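HEPN domain-containing protein (Thermotoga maritima, PDB 1O3U) is of unknown function but belongs to the HEPN family of helical-bundle proteins and forms a two-subunit assembly. Local coordinates at residues A[21-26]-A[116-121]. Numbering follows the deposited sequence.
Sequences EHAKHD and RLVNYA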
loop_
_atom_site.group_PDB
_atom_site.type_symbol
_atom_site.label_atom_id
_atom_site.label_comp_id
_atom_site.label_asym_id
_atom_site.label_seq_id
_atom_site.Cartn_x
_atom_site.Cartn_y
_atom_site.Cartn_z
ATOM N N GLU A 21 9.288 -5.382 0.176
ATOM C CA GLU A 21 9.516 -6.622 -0.551
ATOM C C GLU A 21 8.817 -6.574 -1.896
ATOM O O GLU A 21 9.384 -7.003 -2.904
ATOM C CB GLU A 21 9.064 -7.815 0.246
ATOM C CG GLU A 21 9.538 -9.125 -0.340
ATOM C CD GLU A 21 11.032 -9.410 -0.137
ATOM O OE1 GLU A 21 11.775 -8.669 0.583
ATOM O OE2 GLU A 21 11.478 -10.405 -0.748
ATOM N N HIS A 22 7.606 -6.025 -1.912
ATOM C CA HIS A 22 6.865 -5.793 -3.159
ATOM C C HIS A 22 7.693 -4.940 -4.117
ATOM O O HIS A 22 7.831 -5.270 -5.299
ATOM C CB HIS A 22 5.517 -5.117 -2.928
ATOM C CG HIS A 22 4.495 -5.379 -4.013
ATOM N ND1 HIS A 22 3.187 -4.948 -3.920
ATOM C CD2 HIS A 22 4.578 -6.067 -5.180
ATOM C CE1 HIS A 22 2.520 -5.348 -4.991
ATOM N NE2 HIS A 22 3.336 -6.036 -5.760
ATOM N N ALA A 23 8.228 -3.822 -3.622
ATOM C CA ALA A 23 9.047 -2.937 -4.432
ATOM C C ALA A 23 10.259 -3.672 -5.052
ATOM O O ALA A 23 10.595 -3.456 -6.220
ATOM C CB ALA A 23 9.517 -1.806 -3.624
ATOM N N LYS A 24 10.928 -4.474 -4.229
ATOM C CA LYS A 24 12.087 -5.207 -4.646
ATOM C C LYS A 24 11.738 -6.270 -5.727
ATOM O O LYS A 24 12.516 -6.499 -6.651
ATOM C CB LYS A 24 12.740 -5.838 -3.431
ATOM C CG LYS A 24 13.493 -4.824 -2.564
ATOM C CD LYS A 24 14.216 -5.508 -1.465
ATOM C CE LYS A 24 14.842 -4.477 -0.569
ATOM N NZ LYS A 24 15.638 -5.095 0.470
ATOM N N HIS A 25 10.571 -6.869 -5.601
ATOM C CA HIS A 25 10.063 -7.819 -6.588
ATOM C C HIS A 25 9.787 -7.126 -7.900
ATOM O O HIS A 25 10.188 -7.618 -8.969
ATOM C CB HIS A 25 8.790 -8.463 -6.068
ATOM C CG HIS A 25 8.298 -9.586 -6.928
ATOM N ND1 HIS A 25 7.259 -9.432 -7.816
ATOM C CD2 HIS A 25 8.708 -10.872 -7.037
ATOM C CE1 HIS A 25 7.040 -10.584 -8.430
ATOM N NE2 HIS A 25 7.913 -11.472 -7.984
ATOM N N ASP A 26 9.103 -5.983 -7.833
ATOM C CA ASP A 26 8.839 -5.184 -9.038
ATOM C C ASP A 26 10.159 -4.727 -9.678
ATOM O O ASP A 26 10.308 -4.793 -10.908
ATOM C CB ASP A 26 7.980 -3.960 -8.740
ATOM C CG ASP A 26 6.487 -4.302 -8.574
ATOM O OD1 ASP A 26 5.966 -5.222 -9.253
ATOM O OD2 ASP A 26 5.794 -3.690 -7.785
ATOM N N ARG A 116 17.503 3.449 -6.283
ATOM C CA ARG A 116 17.686 4.550 -5.352
ATOM C C ARG A 116 16.465 4.693 -4.423
ATOM O O ARG A 116 16.602 4.798 -3.179
ATOM C CB ARG A 116 17.926 5.837 -6.168
ATOM C CG ARG A 116 18.529 6.934 -5.474
ATOM C CD ARG A 116 19.353 7.851 -6.383
ATOM N NE ARG A 116 18.581 8.397 -7.501
ATOM C CZ ARG A 116 17.621 9.295 -7.362
ATOM N NH1 ARG A 116 17.309 9.756 -6.168
ATOM N NH2 ARG A 116 16.946 9.735 -8.426
ATOM N N LEU A 117 15.295 4.733 -5.026
ATOM C CA LEU A 117 14.071 4.932 -4.252
ATOM C C LEU A 117 13.798 3.739 -3.323
ATOM O O LEU A 117 13.302 3.896 -2.206
ATOM C CB LEU A 117 12.884 5.219 -5.169
ATOM C CG LEU A 117 13.044 6.481 -6.018
ATOM C CD1 LEU A 117 11.854 6.660 -6.919
ATOM C CD2 LEU A 117 13.233 7.670 -5.119
ATOM N N VAL A 118 14.089 2.537 -3.788
ATOM C CA VAL A 118 13.918 1.351 -2.957
ATOM C C VAL A 118 14.893 1.449 -1.769
ATOM O O VAL A 118 14.528 1.185 -0.591
ATOM C CB VAL A 118 14.122 0.062 -3.788
ATOM C CG1 VAL A 118 14.364 -1.137 -2.899
ATOM C CG2 VAL A 118 12.927 -0.185 -4.780
ATOM N N ASN A 119 16.149 1.807 -2.059
ATOM C CA ASN A 119 17.107 1.980 -0.990
ATOM C C ASN A 119 16.678 3.040 0.015
ATOM O O ASN A 119 16.864 2.875 1.207
ATOM C CB ASN A 119 18.496 2.308 -1.515
ATOM C CG ASN A 119 19.108 1.163 -2.281
ATOM O OD1 ASN A 119 18.655 0.001 -2.188
ATOM N ND2 ASN A 119 20.165 1.482 -3.074
ATOM N N TYR A 120 16.135 4.137 -0.480
ATOM C CA TYR A 120 15.670 5.216 0.395
ATOM C C TYR A 120 14.583 4.703 1.316
ATOM O O TYR A 120 14.593 5.042 2.485
ATOM C CB TYR A 120 15.121 6.398 -0.380
ATOM C CG TYR A 120 16.130 7.184 -1.183
ATOM C CD1 TYR A 120 17.486 6.971 -1.039
ATOM C CD2 TYR A 120 15.708 8.216 -2.035
ATOM C CE1 TYR A 120 18.405 7.697 -1.778
ATOM C CE2 TYR A 120 16.600 8.944 -2.741
ATOM C CZ TYR A 120 17.955 8.687 -2.618
ATOM O OH TYR A 120 18.859 9.427 -3.339
ATOM N N ALA A 121 13.645 3.921 0.788
ATOM C CA ALA A 121 12.550 3.419 1.602
ATOM C C ALA A 121 13.101 2.465 2.681
ATOM O O ALA A 121 12.736 2.537 3.849
ATOM C CB ALA A 121 11.544 2.706 0.749
#
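Val118 does the work for helix 104-132 here, setting one methyl against each of two consecutive residues of helix 11-28. CG2 meets CB of Ala23 at 3.9 Å, an apolar touch made at the pair whose CA atoms lie nearest across the two segments, 6.7 Å apart for Ala23 and Val118. The other methyl, CG1, lies 3.8 Å from CG of Lys24 and also brushes CE of that side chain, so what it meets is the aliphatic part of the lysine. CG1 of Val118 stands anti to the backbone N (chi1 163°), a rotation that turns CG1 to Lys24 and CG2 to Ala23. With only a methyl at Ala23, the close approach of the two helices here is probably eased.

The charged end of Lys24 finds its partner just beyond the contact. From CG outward the chain is fully extended, carrying NZ past Val118 to a salt bridge with Glu122, one turn further along helix 104-132. Arg116 and Tyr120, bonded to each other within that helix, take no part in this packing and face helix 78-88.

This is side-chain packing between the first and last helices of the all-helical HEPN domain. Helix 32-54 packs against both, Ser38 touching Ala23 and Ser39 touching Val118, while His22 NE2 and Asp26 OD2 of helix 11-28 hydrogen-bond to Asp26 OD2 and His22 NE2 of the second subunit.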